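Side-chain contacts in pectate lyase 1 (Juniperus ashei, PDB 1PXZ), which cleaves polygalacturonate by elimination with low activity, probably with the help of a calcium ion, and is the major allergen of cedar pollen: residues N2-C7 / C24-G29; T260-G265 / T318-S323; T216-Q221 / E325-E330; I176-T179 / G184-I187. All blocks are in the same frame, centred on the assembly; numbering follows the deposited sequence.

Interaction 1 of 4, residues N2-C7 / C24-G29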
loop_
_atom_site.group_PDB
_atom_site.type_symbol
_atom_site.label_atom_id
_atom_site.label_comp_id
_atom_site.label_asym_id
_atom_site.label_seq_id
_atom_site.Cartn_x
_atom_site.Cartn_y
_atom_site.Cartn_z
ATOM N N ASN A 2 -15.263 -3.224 -9.038
ATOM C CA ASN A 2 -14.173 -2.656 -9.829
ATOM C C ASN A 2 -13.441 -3.817 -10.504
ATOM O O ASN A 2 -13.815 -4.946 -10.158
ATOM C CB ASN A 2 -13.305 -1.788 -8.929
ATOM C CG ASN A 2 -12.511 -2.513 -7.870
ATOM O OD1 ASN A 2 -11.878 -3.547 -8.086
ATOM N ND2 ASN A 2 -12.547 -1.899 -6.685
ATOM N N PRO A 3 -12.530 -3.563 -11.418
ATOM C CA PRO A 3 -11.845 -4.646 -12.140
ATOM C C PRO A 3 -11.104 -5.660 -11.281
ATOM O O PRO A 3 -10.899 -6.783 -11.749
ATOM C CB PRO A 3 -10.798 -3.897 -12.992
ATOM C CG PRO A 3 -11.441 -2.564 -13.245
ATOM C CD PRO A 3 -12.093 -2.229 -11.938
ATOM N N ILE A 4 -10.676 -5.288 -10.078
ATOM C CA ILE A 4 -9.984 -6.276 -9.226
ATOM C C ILE A 4 -11.038 -7.132 -8.553
ATOM O O ILE A 4 -11.076 -8.351 -8.654
ATOM C CB ILE A 4 -9.076 -5.610 -8.196
ATOM C CG1 ILE A 4 -7.934 -4.795 -8.834
ATOM C CG2 ILE A 4 -8.530 -6.643 -7.227
ATOM C CD1 ILE A 4 -7.082 -4.027 -7.839
ATOM N N ASP A 5 -11.968 -6.486 -7.851
ATOM C CA ASP A 5 -12.921 -7.270 -7.063
ATOM C C ASP A 5 -13.816 -8.110 -7.942
ATOM O O ASP A 5 -14.308 -9.176 -7.557
ATOM C CB ASP A 5 -13.759 -6.302 -6.231
ATOM C CG ASP A 5 -13.047 -5.760 -5.007
ATOM O OD1 ASP A 5 -11.857 -6.019 -4.802
ATOM O OD2 ASP A 5 -13.688 -5.059 -4.205
ATOM N N SER A 6 -14.086 -7.606 -9.158
ATOM C CA SER A 6 -15.013 -8.381 -9.998
ATOM C C SER A 6 -14.476 -9.778 -10.308
ATOM O O SER A 6 -15.231 -10.721 -10.515
ATOM C CB SER A 6 -15.308 -7.632 -11.309
ATOM O OG SER A 6 -14.135 -7.684 -12.115
ATOM N N CYS A 7 -13.171 -9.894 -10.315
ATOM C CA CYS A 7 -12.445 -11.104 -10.690
ATOM C C CYS A 7 -12.624 -12.176 -9.629
ATOM O O CYS A 7 -12.723 -13.345 -10.003
ATOM C CB CYS A 7 -10.975 -10.747 -10.904
ATOM S SG CYS A 7 -9.804 -12.104 -11.136
ATOM N N CYS A 24 -6.057 -12.167 -9.349
ATOM C CA CYS A 24 -6.861 -11.006 -9.732
ATOM C C CYS A 24 -6.153 -9.676 -9.585
ATOM O O CYS A 24 -6.802 -8.626 -9.750
ATOM C CB CYS A 24 -8.133 -11.022 -8.864
ATOM S SG CYS A 24 -9.151 -12.503 -9.185
ATOM N N ALA A 25 -4.863 -9.685 -9.297
ATOM C CA ALA A 25 -4.149 -8.412 -9.176
ATOM C C ALA A 25 -3.999 -7.742 -10.547
ATOM O O ALA A 25 -3.843 -8.448 -11.547
ATOM C CB ALA A 25 -2.783 -8.632 -8.537
ATOM N N VAL A 26 -4.042 -6.421 -10.569
ATOM C CA VAL A 26 -3.860 -5.594 -11.759
ATOM C C VAL A 26 -2.745 -4.583 -11.477
ATOM O O VAL A 26 -2.319 -4.413 -10.329
ATOM C CB VAL A 26 -5.119 -4.855 -12.249
ATOM C CG1 VAL A 26 -6.243 -5.864 -12.522
ATOM C CG2 VAL A 26 -5.611 -3.799 -11.276
ATOM N N GLY A 27 -2.246 -3.921 -12.533
ATOM C CA GLY A 27 -1.220 -2.919 -12.275
ATOM C C GLY A 27 0.151 -3.549 -12.156
ATOM O O GLY A 27 0.315 -4.720 -12.498
ATOM N N PHE A 28 1.091 -2.769 -11.662
ATOM C CA PHE A 28 2.457 -3.236 -11.637
ATOM C C PHE A 28 2.675 -4.400 -10.679
ATOM O O PHE A 28 3.658 -5.126 -10.848
ATOM C CB PHE A 28 3.386 -2.073 -11.276
ATOM C CG PHE A 28 3.495 -1.018 -12.378
ATOM C CD1 PHE A 28 3.930 -1.374 -13.634
ATOM C CD2 PHE A 28 3.147 0.291 -12.109
ATOM C CE1 PHE A 28 4.028 -0.436 -14.654
ATOM C CE2 PHE A 28 3.245 1.237 -13.126
ATOM C CZ PHE A 28 3.680 0.873 -14.374
ATOM N N GLY A 29 1.799 -4.594 -9.684
ATOM C CA GLY A 29 2.036 -5.773 -8.843
ATOM C C GLY A 29 1.235 -6.962 -9.324
ATOM O O GLY A 29 0.959 -7.888 -8.544
HETATM O O HOH W 1 -8.549 -8.486 -11.948
#

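Interaction 2 of 4, residues T260-G265 / T318-S323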
loop_
_atom_site.group_PDB
_atom_site.type_symbol
_atom_site.label_atom_id
_atom_site.label_comp_id
_atom_site.label_asym_id
_atom_site.label_seq_id
_atom_site.Cartn_x
_atom_site.Cartn_y
_atom_site.Cartn_z
ATOM N N THR A 260 7.445 10.633 -12.051
ATOM C CA THR A 260 6.395 10.621 -13.051
ATOM C C THR A 260 5.103 10.200 -12.362
ATOM O O THR A 260 5.013 9.104 -11.824
ATOM C CB THR A 260 6.729 9.663 -14.221
ATOM O OG1 THR A 260 7.944 10.175 -14.799
ATOM C CG2 THR A 260 5.638 9.668 -15.278
ATOM N N ILE A 261 4.124 11.079 -12.384
ATOM C CA ILE A 261 2.846 10.844 -11.736
ATOM C C ILE A 261 1.719 10.920 -12.751
ATOM O O ILE A 261 1.472 11.968 -13.326
ATOM C CB ILE A 261 2.616 11.851 -10.578
ATOM C CG1 ILE A 261 3.737 11.762 -9.549
ATOM C CG2 ILE A 261 1.221 11.626 -10.015
ATOM C CD1 ILE A 261 3.709 12.770 -8.412
ATOM N N LEU A 262 1.057 9.787 -12.953
ATOM C CA LEU A 262 -0.046 9.642 -13.875
ATOM C C LEU A 262 -1.344 9.485 -13.095
ATOM O O LEU A 262 -1.708 8.399 -12.654
ATOM C CB LEU A 262 0.201 8.484 -14.844
ATOM C CG LEU A 262 1.592 8.527 -15.522
ATOM C CD1 LEU A 262 1.713 7.399 -16.537
ATOM C CD2 LEU A 262 1.848 9.877 -16.184
ATOM N N SER A 263 -2.016 10.634 -12.935
ATOM C CA SER A 263 -3.297 10.684 -12.245
ATOM C C SER A 263 -4.428 10.477 -13.247
ATOM O O SER A 263 -4.538 11.249 -14.193
ATOM C CB SER A 263 -3.445 12.027 -11.523
ATOM O OG SER A 263 -4.768 12.170 -11.019
ATOM N N GLU A 264 -5.241 9.436 -13.063
ATOM C CA GLU A 264 -6.315 9.141 -14.009
ATOM C C GLU A 264 -7.588 8.710 -13.318
ATOM O O GLU A 264 -7.557 7.757 -12.523
ATOM C CB GLU A 264 -5.786 8.028 -14.924
ATOM C CG GLU A 264 -6.719 7.602 -16.038
ATOM C CD GLU A 264 -6.083 6.623 -17.010
ATOM O OE1 GLU A 264 -4.979 6.092 -16.734
ATOM O OE2 GLU A 264 -6.735 6.398 -18.060
ATOM N N GLY A 265 -8.701 9.380 -13.576
ATOM C CA GLY A 265 -9.977 8.939 -13.050
ATOM C C GLY A 265 -10.101 9.026 -11.545
ATOM O O GLY A 265 -10.909 8.289 -10.943
ATOM N N THR A 318 -2.238 6.866 -21.650
ATOM C CA THR A 318 -1.560 5.984 -20.702
ATOM C C THR A 318 -1.039 4.749 -21.438
ATOM O O THR A 318 -1.858 3.966 -21.933
ATOM C CB THR A 318 -2.481 5.559 -19.549
ATOM O OG1 THR A 318 -2.742 6.695 -18.712
ATOM C CG2 THR A 318 -1.827 4.524 -18.642
ATOM N N ASN A 319 0.283 4.624 -21.501
ATOM C CA ASN A 319 0.911 3.457 -22.131
ATOM C C ASN A 319 2.054 2.906 -21.284
ATOM O O ASN A 319 3.238 3.010 -21.612
ATOM C CB ASN A 319 1.406 3.808 -23.534
ATOM C CG ASN A 319 1.432 2.587 -24.434
ATOM O OD1 ASN A 319 1.342 2.719 -25.652
ATOM N ND2 ASN A 319 1.551 1.409 -23.833
ATOM N N ILE A 320 1.704 2.305 -20.144
ATOM C CA ILE A 320 2.725 1.871 -19.193
ATOM C C ILE A 320 2.656 0.394 -18.837
ATOM O O ILE A 320 3.643 -0.084 -18.272
ATOM C CB ILE A 320 2.602 2.727 -17.903
ATOM C CG1 ILE A 320 1.247 2.670 -17.205
ATOM C CG2 ILE A 320 2.953 4.187 -18.222
ATOM C CD1 ILE A 320 1.189 3.323 -15.831
ATOM N N TYR A 321 1.547 -0.277 -19.121
ATOM C CA TYR A 321 1.257 -1.642 -18.718
ATOM C C TYR A 321 1.342 -2.653 -19.862
ATOM O O TYR A 321 0.920 -2.317 -20.967
ATOM C CB TYR A 321 -0.175 -1.743 -18.189
ATOM C CG TYR A 321 -0.423 -1.034 -16.875
ATOM C CD1 TYR A 321 0.487 -1.154 -15.828
ATOM C CD2 TYR A 321 -1.557 -0.255 -16.691
ATOM C CE1 TYR A 321 0.271 -0.506 -14.614
ATOM C CE2 TYR A 321 -1.779 0.392 -15.483
ATOM C CZ TYR A 321 -0.865 0.261 -14.454
ATOM O OH TYR A 321 -1.072 0.905 -13.236
ATOM N N ASN A 322 1.804 -3.863 -19.616
ATOM C CA ASN A 322 1.699 -4.961 -20.576
ATOM C C ASN A 322 0.360 -5.658 -20.418
ATOM O O ASN A 322 -0.496 -5.291 -19.614
ATOM C CB ASN A 322 2.866 -5.937 -20.417
ATOM C CG ASN A 322 2.867 -6.732 -19.134
ATOM O OD1 ASN A 322 1.845 -7.170 -18.623
ATOM N ND2 ASN A 322 4.038 -6.962 -18.543
ATOM N N SER A 323 0.128 -6.739 -21.167
ATOM C CA SER A 323 -1.178 -7.367 -21.169
ATOM C C SER A 323 -1.497 -8.024 -19.824
ATOM O O SER A 323 -2.669 -8.231 -19.511
ATOM C CB SER A 323 -1.272 -8.454 -22.261
ATOM O OG SER A 323 -1.233 -7.916 -23.565
HETATM O O HOH W 2 -5.361 7.097 -20.431
#

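Interaction 3 of 4, residues T216-Q221 / E325-E330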
loop_
_atom_site.group_PDB
_atom_site.type_symbol
_atom_site.label_atom_id
_atom_site.label_comp_id
_atom_site.label_asym_id
_atom_site.label_seq_id
_atom_site.Cartn_x
_atom_site.Cartn_y
_atom_site.Cartn_z
ATOM N N THR A 216 1.449 1.041 -8.685
ATOM C CA THR A 216 0.063 1.322 -9.066
ATOM C C THR A 216 -0.717 1.626 -7.782
ATOM O O THR A 216 -0.644 0.794 -6.875
ATOM C CB THR A 216 -0.613 0.152 -9.806
ATOM O OG1 THR A 216 0.093 -0.129 -11.024
ATOM C CG2 THR A 216 -2.046 0.481 -10.217
ATOM N N VAL A 217 -1.375 2.780 -7.766
ATOM C CA VAL A 217 -2.227 3.109 -6.599
ATOM C C VAL A 217 -3.656 3.188 -7.102
ATOM O O VAL A 217 -3.944 4.199 -7.779
ATOM C CB VAL A 217 -1.781 4.419 -5.941
ATOM C CG1 VAL A 217 -2.726 4.804 -4.795
ATOM C CG2 VAL A 217 -0.353 4.297 -5.443
ATOM N N ALA A 218 -4.493 2.183 -6.825
ATOM C CA ALA A 218 -5.816 2.146 -7.432
ATOM C C ALA A 218 -6.982 1.748 -6.528
ATOM O O ALA A 218 -6.874 0.834 -5.716
ATOM C CB ALA A 218 -5.763 1.162 -8.604
ATOM N N PHE A 219 -8.109 2.408 -6.718
ATOM C CA PHE A 219 -9.376 2.101 -6.070
ATOM C C PHE A 219 -9.308 2.257 -4.546
ATOM O O PHE A 219 -10.046 1.579 -3.813
ATOM C CB PHE A 219 -9.856 0.690 -6.423
ATOM C CG PHE A 219 -9.740 0.348 -7.905
ATOM C CD1 PHE A 219 -10.528 1.028 -8.812
ATOM C CD2 PHE A 219 -8.867 -0.638 -8.334
ATOM C CE1 PHE A 219 -10.431 0.727 -10.172
ATOM C CE2 PHE A 219 -8.741 -0.924 -9.690
ATOM C CZ PHE A 219 -9.520 -0.224 -10.595
ATOM N N ASN A 220 -8.460 3.143 -4.065
ATOM C CA ASN A 220 -8.327 3.388 -2.632
ATOM C C ASN A 220 -9.261 4.514 -2.196
ATOM O O ASN A 220 -9.569 5.398 -3.000
ATOM C CB ASN A 220 -6.896 3.757 -2.244
ATOM C CG ASN A 220 -5.865 2.731 -2.659
ATOM O OD1 ASN A 220 -5.131 2.891 -3.636
ATOM N ND2 ASN A 220 -5.795 1.643 -1.899
ATOM N N GLN A 221 -9.677 4.460 -0.941
ATOM C CA GLN A 221 -10.418 5.547 -0.317
ATOM C C GLN A 221 -9.422 6.332 0.524
ATOM O O GLN A 221 -8.892 5.788 1.496
ATOM C CB GLN A 221 -11.594 5.047 0.548
ATOM C CG GLN A 221 -12.206 6.203 1.356
ATOM C CD GLN A 221 -12.905 7.214 0.442
ATOM O OE1 GLN A 221 -13.670 6.871 -0.445
ATOM N NE2 GLN A 221 -12.658 8.496 0.661
ATOM N N GLU A 325 -0.868 -6.698 -16.957
ATOM C CA GLU A 325 -0.999 -5.624 -15.980
ATOM C C GLU A 325 -2.172 -4.684 -16.243
ATOM O O GLU A 325 -2.702 -4.102 -15.291
ATOM C CB GLU A 325 0.273 -4.762 -15.937
ATOM C CG GLU A 325 1.546 -5.451 -15.489
ATOM C CD GLU A 325 2.817 -4.766 -15.922
ATOM O OE1 GLU A 325 2.864 -3.974 -16.901
ATOM O OE2 GLU A 325 3.854 -5.025 -15.263
ATOM N N ALA A 326 -2.544 -4.500 -17.507
ATOM C CA ALA A 326 -3.464 -3.459 -17.927
ATOM C C ALA A 326 -4.836 -3.644 -17.312
ATOM O O ALA A 326 -5.282 -4.777 -17.121
ATOM C CB ALA A 326 -3.604 -3.458 -19.461
ATOM N N PHE A 327 -5.527 -2.537 -17.023
ATOM C CA PHE A 327 -6.901 -2.643 -16.581
ATOM C C PHE A 327 -7.660 -1.360 -16.914
ATOM O O PHE A 327 -7.047 -0.312 -17.124
ATOM C CB PHE A 327 -6.943 -2.871 -15.071
ATOM C CG PHE A 327 -6.336 -1.728 -14.271
ATOM C CD1 PHE A 327 -4.965 -1.612 -14.143
ATOM C CD2 PHE A 327 -7.157 -0.796 -13.665
ATOM C CE1 PHE A 327 -4.401 -0.585 -13.400
ATOM C CE2 PHE A 327 -6.609 0.232 -12.906
ATOM C CZ PHE A 327 -5.234 0.322 -12.768
ATOM N N LYS A 328 -8.972 -1.451 -16.940
ATOM C CA LYS A 328 -9.757 -0.278 -17.328
ATOM C C LYS A 328 -9.851 0.762 -16.225
ATOM O O LYS A 328 -10.156 0.435 -15.082
ATOM C CB LYS A 328 -11.184 -0.722 -17.689
ATOM C CG LYS A 328 -11.990 0.392 -18.351
ATOM C CD LYS A 328 -13.324 -0.133 -18.859
ATOM C CE LYS A 328 -13.165 -1.033 -20.074
ATOM N NZ LYS A 328 -13.819 -2.361 -19.892
ATOM N N VAL A 329 -9.616 2.017 -16.565
ATOM C CA VAL A 329 -9.822 3.129 -15.650
ATOM C C VAL A 329 -11.033 3.922 -16.126
ATOM O O VAL A 329 -11.077 4.346 -17.294
ATOM C CB VAL A 329 -8.562 4.000 -15.573
ATOM C CG1 VAL A 329 -8.739 5.129 -14.563
ATOM C CG2 VAL A 329 -7.339 3.164 -15.194
ATOM N N GLU A 330 -12.025 4.099 -15.255
ATOM C CA GLU A 330 -13.199 4.905 -15.586
ATOM C C GLU A 330 -12.967 6.378 -15.304
ATOM O O GLU A 330 -11.974 6.744 -14.673
ATOM C CB GLU A 330 -14.396 4.459 -14.735
ATOM C CG GLU A 330 -14.539 2.944 -14.738
ATOM C CD GLU A 330 -15.119 2.447 -16.041
ATOM O OE1 GLU A 330 -15.747 3.284 -16.727
ATOM O OE2 GLU A 330 -14.939 1.256 -16.366
#

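Interaction 4 of 4, residues I176-T179 / G184-I187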
loop_
_atom_site.group_PDB
_atom_site.type_symbol
_atom_site.label_atom_id
_atom_site.label_comp_id
_atom_site.label_asym_id
_atom_site.label_seq_id
_atom_site.Cartn_x
_atom_site.Cartn_y
_atom_site.Cartn_z
ATOM N N ILE A 176 2.131 3.577 4.576
ATOM C CA ILE A 176 2.861 2.665 3.690
ATOM C C ILE A 176 4.173 3.322 3.297
ATOM O O ILE A 176 4.154 4.467 2.820
ATOM C CB ILE A 176 2.036 2.340 2.446
ATOM C CG1 ILE A 176 0.769 1.541 2.762
ATOM C CG2 ILE A 176 2.881 1.622 1.393
ATOM C CD1 ILE A 176 -0.096 1.311 1.537
ATOM N N ASP A 177 5.297 2.659 3.506
ATOM C CA ASP A 177 6.599 3.231 3.131
ATOM C C ASP A 177 7.239 2.304 2.115
ATOM O O ASP A 177 7.412 1.112 2.390
ATOM C CB ASP A 177 7.416 3.407 4.395
ATOM C CG ASP A 177 8.445 4.498 4.477
ATOM O OD1 ASP A 177 8.118 5.642 4.866
ATOM O OD2 ASP A 177 9.633 4.239 4.169
ATOM N N VAL A 178 7.573 2.804 0.927
ATOM C CA VAL A 178 8.166 1.955 -0.114
ATOM C C VAL A 178 9.505 2.559 -0.489
ATOM O O VAL A 178 9.552 3.722 -0.895
ATOM C CB VAL A 178 7.231 1.859 -1.319
ATOM C CG1 VAL A 178 7.824 1.005 -2.439
ATOM C CG2 VAL A 178 5.883 1.284 -0.904
ATOM N N THR A 179 10.605 1.851 -0.316
ATOM C CA THR A 179 11.930 2.388 -0.502
ATOM C C THR A 179 12.923 1.376 -1.067
ATOM O O THR A 179 12.655 0.181 -1.158
ATOM C CB THR A 179 12.566 2.844 0.836
ATOM O OG1 THR A 179 12.706 1.680 1.667
ATOM C CG2 THR A 179 11.704 3.817 1.609
ATOM N N GLY A 184 7.228 -3.060 -8.866
ATOM C CA GLY A 184 6.261 -4.099 -9.203
ATOM C C GLY A 184 5.257 -4.237 -8.061
ATOM O O GLY A 184 5.069 -5.336 -7.564
ATOM N N ILE A 185 4.657 -3.104 -7.687
ATOM C CA ILE A 185 3.751 -3.085 -6.532
ATOM C C ILE A 185 2.419 -2.461 -6.866
ATOM O O ILE A 185 2.311 -1.452 -7.551
ATOM C CB ILE A 185 4.447 -2.318 -5.390
ATOM C CG1 ILE A 185 5.665 -3.144 -4.902
ATOM C CG2 ILE A 185 3.539 -1.954 -4.236
ATOM C CD1 ILE A 185 6.640 -2.272 -4.145
ATOM N N THR A 186 1.354 -3.083 -6.357
ATOM C CA THR A 186 0.030 -2.493 -6.477
ATOM C C THR A 186 -0.502 -2.246 -5.072
ATOM O O THR A 186 -0.389 -3.115 -4.213
ATOM C CB THR A 186 -0.934 -3.412 -7.245
ATOM O OG1 THR A 186 -0.553 -3.402 -8.636
ATOM C CG2 THR A 186 -2.391 -2.968 -7.205
ATOM N N ILE A 187 -1.066 -1.068 -4.897
ATOM C CA ILE A 187 -1.694 -0.715 -3.614
ATOM C C ILE A 187 -3.135 -0.406 -3.944
ATOM O O ILE A 187 -3.411 0.637 -4.555
ATOM C CB ILE A 187 -0.937 0.465 -3.012
ATOM C CG1 ILE A 187 0.514 0.093 -2.643
ATOM C CG2 ILE A 187 -1.685 1.084 -1.841
ATOM C CD1 ILE A 187 1.427 1.299 -2.481
#

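Interaction 1 of 4, residues N2-C7 / C24-G29
The backbones approach to 5.7 Å between the CA atoms of Cys7 and Cys24, and they diverge beyond Val26. Cys7 SG and Cys24 SG are joined in a disulfide whose chi3 is -71°. Cys7 turns its sulfur anti to its own backbone N (chi1 171°), which carries it off the short helix and over to Cys24. A second grip is apolar: Ile4 leans obliquely over Val26, with Ile4 CG1 3.5 Å from Val26 CG2, while its other branch, Ile4 CG2, lies 3.6 Å from Cys24 O. Cys24 O accepts a hydrogen bond from a water, which donates to Pro3 O too, so the two segments are linked by solvent between the disulfide and the apolar pair. Asn2 prepares the first segment by capping: Asn2 OD1 accepts from Ile4 N in the carbonyl plane, and from Asp5 N at 2.9 Å along a nearly straight N-H (171°), but with the donor above that plane. Asn2 ND2 is held in turn by Asn189 and Leu338. The result is a side-chain-capped N-terminal helix, stapled by its disulfide to the segment that runs over the outside of the parallel beta-helix.

Interaction 2 of 4, residues T260-G265 / T318-S323
Leu262 buries the most surface here, and it does so by reaching out from strand 260-264 to meet Ile320 tip to tip, Leu262 CD1 standing 3.8 Å from Ile320 CG2. Leu262 CD1 also lies 4.2 Å from Ile320 CD1, so it is touched by both branches of the isoleucine. Within its own loop Ile320 also packs on the next residue, its CG1 sitting 3.9 Å above the plane of the Tyr321 ring and over the centre. Strand 260-264 belongs to one coil of the parallel beta-helix. Leu262 and Glu264, two residues apart, point out of that coil, and the segment 318-323 of the long C-terminal arm passes over them. Thr318 supplies the polar half of the contact. Thr318 OG1 lies 3.0 Å from Glu264 OE1 and may donate to it, though its one proton has another acceptor within reach. Glu264 gets there with CG anti to the backbone N (chi1 -177°) and the chain extended beyond. Its carboxylate is anchored more firmly by others: Arg300 forms a salt bridge to OE2, and His239 NE2 is hydrogen-bonded to OE1. A water donates to Glu264 OE2 at 2.8 Å and also bonds Thr318 OG1.

Interaction 3 of 4, residues T216-Q221 / E325-E330
Across from Thr216, Ala218 and Phe219, the segment carrying Phe327 runs at a distance, with 9.9 Å between the CA atoms of Thr216 and Glu325 and 9.2 Å between those of Ala218 and Val329. Side chains alone fill the interval, and Phe327 does nearly all the work. Phe327 CG stands between the backbone N and the carbonyl carbon (chi1 62°), aiming the ring at the end of strand 214-218. Thr216 comes from the opposite direction with its methyl, Thr216 CG2 being 4.1 Å from Phe327 CZ, and Ala218 CB lies 4.3 Å from that same atom. Phe219 leaves the strand at positive phi, and its ring slides past Phe327 the other way. Phe219 CZ reaches within 3.7 Å of Phe327 CE2, the centroids are 5.8 Å apart and the planes are inclined at 60°. At the edge of the Phe327 ring, in its plane, lies Glu325 O. Thr216 CG2 serves the aromatic ring, while OG1 is hydrogen-bonded to Tyr321 OH and Phe28 N. With only methyl groups and rings meeting across the gap, the contact rests on dispersion and water exclusion; the directional bonds nearby belong to the threonine hydroxyl and partners outside both segments.

Interaction 4 of 4, residues I176-T179 / G184-I187
Ile176 and Ile187 have nearly the same first torsion (chi1 -66° and -65°), each holding CG1 beside its backbone N and CG2 anti to it, and with both CB atoms pointing across the interior this brings the two side chains together. They meet tip to tip, the longer branch of one against the short branch of the other: Ile176 CD1 is 3.7 Å from Ile187 CG2, and the reciprocal pair, Ile176 CG2 and Ile187 CD1, is 4.2 Å apart. Val178 puts CG1 anti to its backbone N (chi1 179°), and that methyl ends 3.9 Å from Ile185 CD1. The CA atoms pair as Ile176 with Ile187 at 9.2 Å and Val178 with Ile185 at 9.3 Å, so the strands face each other across the interior in opposite directions. This is part of the hydrophobic interior of one coil of a parallel beta-helix: the chain leaves one face after Thr179, turns a corner at Gly184 and returns on another. Neighbouring coils continue the packing through Met155, Ile163, Met199 and Leu201. The intervening residues point outward. Asp177 points to the outer side of its strand, though buried in the whole protein, where it probably binds calcium with Asp149 and Asp173, as in related lyases; Arg229, the predicted active-site residue, is about 9 Å from Ile176 between side chains. Thr186 hydrogen-bonds through OG1 with Val26 O and Gly29 N.

How the interactions relate
From the N terminus, interaction 1 comes first and closes a loop of 16 residues, tying the terminal helix to the segment 24-29. Interaction 4 follows as a tight local closure, four residues joining two faces of one coil. Interaction 3 opens at 216-221, on the strand beside 185-195, and closes only at 325-330; within that long span interaction 2 opens at 260-265 and closes at 318-323. No two contacts cross. Interactions 2 and 3 lay the C-terminal arm along the outside of the beta-helix, and that arm meets segment 24-29 of interaction 1, where Gly27 and Phe28 reach Glu325 and Tyr321. Interaction 4 is part of the core beneath.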